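Long-range contacts in xyloglucan-specific endo-beta-1,4-glucanase (Uncultured bacterium, PDB 4W87), which probably hydrolyses internal beta-1,4-glucosidic bonds in the backbone of xyloglucan, as an endo-acting enzyme of glycoside hydrolase family 5: residues L193-Y198 with I218-H223; L222-P227 with T270-Q275. The protein carries 1 engineered substitution. All blocks are in the same frame, centred on the assembly; numbering follows the deposited sequence.

Contact 1: L193-Y198 with I218-H223. With XYS (alpha-D-xylopyranose), chain C.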
ATOM      1  N   LEU A 193       9.481   6.925  -5.357  1.00 24.97           N
ATOM      2  CA  LEU A 193       9.382   6.682  -3.922  1.00 25.65           C
ATOM      3  C   LEU A 193       8.030   7.246  -3.484  1.00 25.75           C
ATOM      4  O   LEU A 193       7.741   8.396  -3.797  1.00 24.78           O
ATOM      5  CB  LEU A 193      10.517   7.383  -3.183  1.00 29.65           C
ATOM      6  CG  LEU A 193      11.896   6.967  -3.699  1.00 31.10           C
ATOM      7  CD1 LEU A 193      12.922   7.624  -2.828  1.00 31.80           C
ATOM      8  CD2 LEU A 193      12.143   5.458  -3.668  1.00 32.94           C
ATOM      9  N   ILE A 194       7.257   6.438  -2.760  1.00 21.04           N
ATOM     10  CA  ILE A 194       5.871   6.706  -2.435  1.00 20.70           C
ATOM     11  C   ILE A 194       5.775   7.017  -0.989  1.00 21.14           C
ATOM     12  O   ILE A 194       5.993   6.149  -0.146  1.00 21.33           O
ATOM     13  CB  ILE A 194       4.980   5.492  -2.777  1.00 23.04           C
ATOM     14  CG1 ILE A 194       5.256   5.086  -4.251  1.00 23.84           C
ATOM     15  CG2 ILE A 194       3.494   5.865  -2.565  1.00 22.86           C
ATOM     16  CD1 ILE A 194       4.490   3.890  -4.823  1.00 24.37           C
ATOM     17  N   ILE A 195       5.552   8.302  -0.687  1.00 22.50           N
ATOM     18  CA  ILE A 195       5.383   8.758   0.680  1.00 23.34           C
ATOM     19  C   ILE A 195       3.888   8.639   1.089  1.00 23.65           C
ATOM     20  O   ILE A 195       3.045   8.257   0.280  1.00 26.30           O
ATOM     21  CB  ILE A 195       5.895  10.222   0.924  1.00 22.37           C
ATOM     22  CG1 ILE A 195       5.225  11.238   0.026  1.00 22.54           C
ATOM     23  CG2 ILE A 195       7.410  10.318   0.758  1.00 24.14           C
ATOM     24  CD1 ILE A 195       5.473  12.663   0.496  1.00 26.07           C
ATOM     25  N   CYS A 196       3.583   8.932   2.337  1.00 22.62           N
ATOM     26  CA  CYS A 196       2.210   8.831   2.774  1.00 26.61           C
ATOM     27  C   CYS A 196       1.832   9.884   3.787  1.00 24.79           C
ATOM     28  O   CYS A 196       2.699  10.499   4.363  1.00 27.99           O
ATOM     29  CB  CYS A 196       1.979   7.455   3.381  1.00 26.91           C
ATOM     30  SG  CYS A 196       2.886   7.199   4.895  1.00 26.12           S
ATOM     31  N   THR A 197       0.536  10.048   4.026  1.00 24.54           N
ATOM     32  CA  THR A 197       0.029  10.891   5.101  1.00 21.15           C
ATOM     33  C   THR A 197      -0.020  10.074   6.350  1.00 23.37           C
ATOM     34  O   THR A 197       0.170   8.853   6.320  1.00 26.63           O
ATOM     35  CB  THR A 197      -1.383  11.339   4.815  1.00 21.49           C
ATOM     36  OG1 THR A 197      -2.200  10.203   4.472  1.00 18.98           O
ATOM     37  CG2 THR A 197      -1.403  12.329   3.664  1.00 22.16           C
ATOM     38  N   TYR A 198      -0.306  10.736   7.465  1.00 23.89           N
ATOM     39  CA  TYR A 198      -0.538  10.045   8.700  1.00 24.23           C
ATOM     40  C   TYR A 198      -1.660   8.990   8.475  1.00 24.95           C
ATOM     41  O   TYR A 198      -2.661   9.214   7.781  1.00 26.85           O
ATOM     42  CB  TYR A 198      -0.828  11.053   9.816  1.00 23.08           C
ATOM     43  CG  TYR A 198      -1.021  10.434  11.148  1.00 24.04           C
ATOM     44  CD1 TYR A 198      -2.182   9.710  11.437  1.00 25.85           C
ATOM     45  CD2 TYR A 198      -0.036  10.492  12.113  1.00 25.44           C
ATOM     46  CE1 TYR A 198      -2.366   9.130  12.668  1.00 25.65           C
ATOM     47  CE2 TYR A 198      -0.205   9.899  13.339  1.00 26.85           C
ATOM     48  CZ  TYR A 198      -1.368   9.219  13.614  1.00 26.60           C
ATOM     49  OH  TYR A 198      -1.526   8.591  14.861  1.00 29.25           O
ATOM     50  N   ILE A 218       8.688  11.401  -6.756  1.00 26.39           N
ATOM     51  CA  ILE A 218       7.885  10.840  -5.697  1.00 25.94           C
ATOM     52  C   ILE A 218       6.412  10.702  -6.111  1.00 28.56           C
ATOM     53  O   ILE A 218       5.976  11.254  -7.142  1.00 26.84           O
ATOM     54  CB  ILE A 218       8.058  11.562  -4.354  1.00 26.54           C
ATOM     55  CG1 ILE A 218       7.730  13.055  -4.419  1.00 29.16           C
ATOM     56  CG2 ILE A 218       9.501  11.474  -3.869  1.00 28.98           C
ATOM     57  CD1 ILE A 218       6.247  13.309  -4.376  1.00 31.23           C
ATOM     58  N   ALA A 219       5.670   9.902  -5.339  1.00 25.45           N
ATOM     59  CA  ALA A 219       4.228   9.965  -5.393  1.00 26.92           C
ATOM     60  C   ALA A 219       3.678   9.910  -3.978  1.00 27.29           C
ATOM     61  O   ALA A 219       4.387   9.509  -3.014  1.00 25.03           O
ATOM     62  CB  ALA A 219       3.674   8.827  -6.243  1.00 27.51           C
ATOM     63  N   VAL A 220       2.435  10.369  -3.842  1.00 26.36           N
ATOM     64  CA  VAL A 220       1.784  10.354  -2.533  1.00 24.89           C
ATOM     65  C   VAL A 220       0.760   9.237  -2.463  1.00 25.45           C
ATOM     66  O   VAL A 220      -0.160   9.148  -3.305  1.00 23.40           O
ATOM     67  CB  VAL A 220       1.065  11.651  -2.244  1.00 27.07           C
ATOM     68  CG1 VAL A 220       0.322  11.577  -0.909  1.00 27.92           C
ATOM     69  CG2 VAL A 220       2.063  12.788  -2.196  1.00 29.80           C
ATOM     70  N   ALA A 221       0.874   8.432  -1.430  1.00 23.67           N
ATOM     71  CA  ALA A 221      -0.032   7.316  -1.293  1.00 24.97           C
ATOM     72  C   ALA A 221      -1.108   7.607  -0.266  1.00 23.42           C
ATOM     73  O   ALA A 221      -0.897   8.275   0.735  1.00 27.67           O
ATOM     74  CB  ALA A 221       0.677   6.056  -0.923  1.00 23.94           C
ATOM     75  N   LEU A 222      -2.261   7.092  -0.579  1.00 23.05           N
ATOM     76  CA  LEU A 222      -3.425   7.116   0.294  1.00 24.54           C
ATOM     77  C   LEU A 222      -4.136   5.774   0.279  1.00 23.54           C
ATOM     78  O   LEU A 222      -4.069   5.059  -0.734  1.00 19.86           O
ATOM     79  CB  LEU A 222      -4.365   8.144  -0.291  1.00 25.46           C
ATOM     80  CG  LEU A 222      -3.788   9.586  -0.288  1.00 22.74           C
ATOM     81  CD1 LEU A 222      -4.748  10.423  -1.065  1.00 23.77           C
ATOM     82  CD2 LEU A 222      -3.568  10.173   1.082  1.00 21.98           C
ATOM     83  N   HIS A 223      -4.824   5.463   1.377  1.00 24.78           N
ATOM     84  CA  HIS A 223      -5.806   4.367   1.454  1.00 24.50           C
ATOM     85  C   HIS A 223      -7.229   4.860   1.665  1.00 26.19           C
ATOM     86  O   HIS A 223      -7.528   5.591   2.610  1.00 28.07           O
ATOM     87  CB  HIS A 223      -5.500   3.448   2.620  1.00 24.06           C
ATOM     88  CG  HIS A 223      -4.176   2.778   2.505  1.00 24.03           C
ATOM     89  ND1 HIS A 223      -3.602   2.067   3.549  1.00 23.79           N
ATOM     90  CD2 HIS A 223      -3.300   2.725   1.474  1.00 23.89           C
ATOM     91  CE1 HIS A 223      -2.423   1.610   3.160  1.00 26.25           C
ATOM     92  NE2 HIS A 223      -2.218   1.993   1.903  1.00 26.26           N
TER
HETATM   93  C1  XYS C   4      -7.081   4.121   6.330  1.00 55.31           C
HETATM   94  C2  XYS C   4      -7.003   5.507   7.043  1.00 55.50           C
HETATM   95  C3  XYS C   4      -8.392   5.883   7.547  1.00 55.54           C
HETATM   96  C4  XYS C   4      -9.443   5.861   6.419  1.00 54.72           C
HETATM   97  C5  XYS C   4      -9.439   4.552   5.645  1.00 55.15           C
HETATM   98  O2  XYS C   4      -6.122   5.697   8.199  1.00 49.25           O
HETATM   99  O3  XYS C   4      -8.233   7.138   8.219  1.00 47.75           O
HETATM  100  O4  XYS C   4     -10.764   5.955   6.926  1.00 54.37           O
HETATM  101  O5  XYS C   4      -8.090   4.208   5.306  1.00 57.77           O
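Ile194 lays its CG2 methyl against the methyl of Ala221. The Ile194 CG2 to Ala221 CB distance is 3.3 Å, tighter than usual carbon contact. The torsion explains the aim: CG1 turns anti to the carbonyl carbon (chi1 -52°), and CG2 is left opposite the backbone N. Ile194 and Ala221, with Ala219, face the barrel interior. Met143 and Glu145 pack on Ile194, and Glu145 and Thr270 on Ala221.

The other face carries Leu193, Ile195, Ile218 and Val220. Here Ile195 crosses the valine at a slant, with Ile195 CG1 4.2 Å from Val220 CG2. Leu193 CB lies 4.3 Å from Ile218 CG2. This face looks outward to helix 164-182, which covers Leu193 with Phe177 and Val181 and reaches Ile195 through Asn174.

The two segments are neighbouring parallel strands, the fifth and sixth of an eight-stranded TIM barrel. Helix 204-208 lies on the connection between them, making a beta-alpha-beta unit. Their axes cross at -44°. Three backbone bonds join them. Ala219 N gives to Leu193 O at 3.0 Å. Ile195 N gives to Ala219 O at 2.9 Å, the donor lying almost straight ahead of the carbonyl. Ala221 N gives to Ile195 O at 2.8 Å. Ile195 is therefore gripped through both its N-H and its carbonyl.

Toward the C-terminal end the contact passes to side chains. Thr197 crosses Leu222, with Thr197 OG1 3.7 Å from Leu222 CD2. The polar partner of that hydroxyl is the backbone O of Asn201, and the Asn201 side chain binds the xylose. The same sugar also approaches the strand end directly, with its O5 3.1 Å from His223 O.

Contact 2: L222-P227 with T270-Q275. With XYS (alpha-D-xylopyranose), chain C.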
ATOM      1  N   LEU A 222      -2.261   7.092  -0.579  1.00 23.05           N
ATOM      2  CA  LEU A 222      -3.425   7.116   0.294  1.00 24.54           C
ATOM      3  C   LEU A 222      -4.136   5.774   0.279  1.00 23.54           C
ATOM      4  O   LEU A 222      -4.069   5.059  -0.734  1.00 19.86           O
ATOM      5  CB  LEU A 222      -4.365   8.144  -0.291  1.00 25.46           C
ATOM      6  CG  LEU A 222      -3.788   9.586  -0.288  1.00 22.74           C
ATOM      7  CD1 LEU A 222      -4.748  10.423  -1.065  1.00 23.77           C
ATOM      8  CD2 LEU A 222      -3.568  10.173   1.082  1.00 21.98           C
ATOM      9  N   HIS A 223      -4.824   5.463   1.377  1.00 24.78           N
ATOM     10  CA  HIS A 223      -5.806   4.367   1.454  1.00 24.50           C
ATOM     11  C   HIS A 223      -7.229   4.860   1.665  1.00 26.19           C
ATOM     12  O   HIS A 223      -7.528   5.591   2.610  1.00 28.07           O
ATOM     13  CB  HIS A 223      -5.500   3.448   2.620  1.00 24.06           C
ATOM     14  CG  HIS A 223      -4.176   2.778   2.505  1.00 24.03           C
ATOM     15  ND1 HIS A 223      -3.602   2.067   3.549  1.00 23.79           N
ATOM     16  CD2 HIS A 223      -3.300   2.725   1.474  1.00 23.89           C
ATOM     17  CE1 HIS A 223      -2.423   1.610   3.160  1.00 26.25           C
ATOM     18  NE2 HIS A 223      -2.218   1.993   1.903  1.00 26.26           N
ATOM     19  N   THR A 224      -8.132   4.386   0.833  1.00 28.52           N
ATOM     20  CA  THR A 224      -9.474   4.872   0.848  1.00 32.35           C
ATOM     21  C   THR A 224     -10.377   3.703   0.660  1.00 37.94           C
ATOM     22  O   THR A 224     -10.501   3.137  -0.450  1.00 46.56           O
ATOM     23  CB  THR A 224      -9.653   5.760  -0.357  1.00 34.28           C
ATOM     24  OG1 THR A 224      -9.035   5.077  -1.440  1.00 36.03           O
ATOM     25  CG2 THR A 224      -8.949   7.080  -0.149  1.00 32.92           C
ATOM     26  N   TYR A 225     -11.012   3.301   1.722  1.00 35.35           N
ATOM     27  CA  TYR A 225     -11.875   2.163   1.562  1.00 36.56           C
ATOM     28  C   TYR A 225     -13.275   2.775   1.703  1.00 36.38           C
ATOM     29  O   TYR A 225     -13.992   2.536   2.667  1.00 40.33           O
ATOM     30  CB  TYR A 225     -11.569   1.159   2.644  1.00 31.21           C
ATOM     31  CG  TYR A 225     -10.318   0.320   2.508  1.00 32.49           C
ATOM     32  CD1 TYR A 225      -9.057   0.777   2.936  1.00 33.16           C
ATOM     33  CD2 TYR A 225     -10.412  -1.002   2.083  1.00 29.94           C
ATOM     34  CE1 TYR A 225      -7.941  -0.071   2.906  1.00 28.88           C
ATOM     35  CE2 TYR A 225      -9.313  -1.831   2.078  1.00 30.90           C
ATOM     36  CZ  TYR A 225      -8.078  -1.359   2.487  1.00 29.87           C
ATOM     37  OH  TYR A 225      -6.999  -2.245   2.415  1.00 25.92           O
ATOM     38  N   THR A 226     -13.615   3.617   0.740  1.00 34.88           N
ATOM     39  CA  THR A 226     -14.641   4.613   0.908  1.00 33.15           C
ATOM     40  C   THR A 226     -15.901   4.233   0.180  1.00 32.46           C
ATOM     41  O   THR A 226     -15.864   3.935  -1.014  1.00 31.90           O
ATOM     42  CB  THR A 226     -14.131   5.935   0.356  1.00 38.43           C
ATOM     43  OG1 THR A 226     -12.869   6.202   0.963  1.00 35.54           O
ATOM     44  CG2 THR A 226     -15.143   7.091   0.635  1.00 39.68           C
ATOM     45  N   PRO A 227     -17.034   4.219   0.885  1.00 34.39           N
ATOM     46  CA  PRO A 227     -17.201   4.535   2.307  1.00 32.49           C
ATOM     47  C   PRO A 227     -16.903   3.392   3.217  1.00 27.94           C
ATOM     48  O   PRO A 227     -17.169   2.238   2.898  1.00 30.78           O
ATOM     49  CB  PRO A 227     -18.682   4.919   2.431  1.00 34.52           C
ATOM     50  CG  PRO A 227     -19.346   4.466   1.166  1.00 35.67           C
ATOM     51  CD  PRO A 227     -18.323   3.997   0.188  1.00 33.80           C
ATOM     52  N   THR A 270      -2.813   3.050  -2.601  1.00 24.05           N
ATOM     53  CA  THR A 270      -2.094   1.808  -2.508  1.00 22.07           C
ATOM     54  C   THR A 270      -2.857   0.706  -1.788  1.00 23.91           C
ATOM     55  O   THR A 270      -2.382  -0.459  -1.708  1.00 22.03           O
ATOM     56  CB  THR A 270      -0.697   1.996  -1.899  1.00 21.52           C
ATOM     57  OG1 THR A 270      -0.799   2.565  -0.617  1.00 21.91           O
ATOM     58  CG2 THR A 270       0.146   2.894  -2.790  1.00 21.26           C
ATOM     59  N   GLU A 271      -4.032   1.057  -1.268  1.00 26.21           N
ATOM     60  CA  GLU A 271      -5.023   0.065  -0.851  1.00 24.95           C
ATOM     61  C   GLU A 271      -6.447   0.607  -0.982  1.00 25.22           C
ATOM     62  O   GLU A 271      -6.769   1.733  -0.557  1.00 23.33           O
ATOM     63  CB  GLU A 271      -4.850  -0.380   0.606  1.00 24.59           C
ATOM     64  CG  GLU A 271      -3.558  -1.068   0.979  1.00 24.69           C
ATOM     65  CD  GLU A 271      -3.500  -1.407   2.458  1.00 25.64           C
ATOM     66  OE1 GLU A 271      -4.562  -1.394   3.121  1.00 25.58           O
ATOM     67  OE2 GLU A 271      -2.404  -1.725   2.973  1.00 25.06           O
ATOM     68  N   THR A 272      -7.309  -0.272  -1.451  1.00 25.94           N
ATOM     69  CA  THR A 272      -8.757  -0.063  -1.336  1.00 26.78           C
ATOM     70  C   THR A 272      -9.387  -1.448  -1.558  1.00 26.56           C
ATOM     71  O   THR A 272      -8.677  -2.437  -1.784  1.00 23.49           O
ATOM     72  CB  THR A 272      -9.323   1.049  -2.291  1.00 28.26           C
ATOM     73  OG1 THR A 272     -10.730   1.236  -2.068  1.00 29.33           O
ATOM     74  CG2 THR A 272      -9.147   0.695  -3.771  1.00 29.26           C
ATOM     75  N   GLY A 273     -10.703  -1.533  -1.406  1.00 25.89           N
ATOM     76  CA  GLY A 273     -11.422  -2.811  -1.542  1.00 28.07           C
ATOM     77  C   GLY A 273     -12.750  -2.830  -0.798  1.00 26.19           C
ATOM     78  O   GLY A 273     -13.090  -1.892  -0.089  1.00 27.97           O
ATOM     79  N   ALA A 274     -13.536  -3.864  -1.024  1.00 25.64           N
ATOM     80  CA  ALA A 274     -14.819  -3.988  -0.316  1.00 25.84           C
ATOM     81  C   ALA A 274     -14.963  -5.404   0.167  1.00 24.14           C
ATOM     82  O   ALA A 274     -14.835  -6.358  -0.610  1.00 21.64           O
ATOM     83  CB  ALA A 274     -15.962  -3.595  -1.208  1.00 23.98           C
ATOM     84  N   GLN A 275     -15.155  -5.536   1.475  1.00 25.02           N
ATOM     85  CA  GLN A 275     -15.355  -6.859   2.015  1.00 26.78           C
ATOM     86  C   GLN A 275     -16.566  -7.521   1.384  1.00 30.87           C
ATOM     87  O   GLN A 275     -17.628  -6.863   1.168  1.00 29.33           O
ATOM     88  CB  GLN A 275     -15.539  -6.796   3.515  1.00 27.99           C
ATOM     89  CG  GLN A 275     -14.325  -6.285   4.258  1.00 27.77           C
ATOM     90  CD  GLN A 275     -14.506  -6.374   5.751  1.00 29.63           C
ATOM     91  OE1 GLN A 275     -15.243  -7.227   6.265  1.00 27.72           O
ATOM     92  NE2 GLN A 275     -13.802  -5.523   6.461  1.00 29.57           N
TER
HETATM   93  C1  XYS C   4      -7.081   4.121   6.330  1.00 55.31           C
HETATM   94  C2  XYS C   4      -7.003   5.507   7.043  1.00 55.50           C
HETATM   95  C3  XYS C   4      -8.392   5.883   7.547  1.00 55.54           C
HETATM   96  C4  XYS C   4      -9.443   5.861   6.419  1.00 54.72           C
HETATM   97  C5  XYS C   4      -9.439   4.552   5.645  1.00 55.15           C
HETATM   98  O2  XYS C   4      -6.122   5.697   8.199  1.00 49.25           O
HETATM   99  O3  XYS C   4      -8.233   7.138   8.219  1.00 47.75           O
HETATM  100  O4  XYS C   4     -10.764   5.955   6.926  1.00 54.37           O
HETATM  101  O5  XYS C   4      -8.090   4.208   5.306  1.00 57.77           O
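His223 lies flat against Glu271. The carboxylate sits over one ring face toward its rim, with the two planes 18° apart, and Glu271 CB lies 3.7 Å from the ring centroid. At the ring edge, in its plane, His223 NE2 gives a hydrogen bond to Thr270 OG1 at 2.9 Å. The same hydroxyl also bonds Glu145. Glu149 holds ND1, so both ring nitrogens are engaged and the ring's rotation is fixed.

Tyr225 meets the same carboxylate differently, its ring turned 84° to it. Tyr225 OH gives a 2.7 Å hydrogen bond to Glu271 OE1, reaching it on the anti side, tilted out of the carboxylate plane. Thr272 CA sits over the centre of the tyrosine ring, 3.9 Å from its centroid. Xylose O5 lies at the edge of this ring, near its plane. A leucine in place of Tyr225 would probably leave Glu271 OE1 without this donor and the Thr272 backbone without its ring cover. Arg59 forms a salt bridge with OE2. Family 5 relatives carry their nucleophile glutamate at the end of the seventh strand, a position consistent with Glu271.

Between these groups Thr224 N gives to Glu271 O at 3.3 Å. Beyond them the segments part: Thr226 and Ala274, both partly exposed, do not meet. On the next strand, 300-305, Trp304 packs on Tyr225 and Glu271, while Trp286 and Tyr290 of helix 280-295 pack on Thr272.

Overall arrangement
Both contacts use strand 218-223 and share Leu222 and His223. Contact 1 joins this strand to 193-196, and contact 2 joins it to 267-272. Strands five, six and seven of the closed barrel are thus linked in chain order. The contact centres are 14 Å apart. They touch where Ala221 CB packs 3.7 Å from Thr270 CG2. Contact 1 is mostly apolar barrel wall. Contact 2 lies further along, at the C-terminal strand ends, where polar side chains and the bound sugars gather. The xylose touches both through the shared His223, consistent with a substrate cleft built on the ends of these adjoining strands.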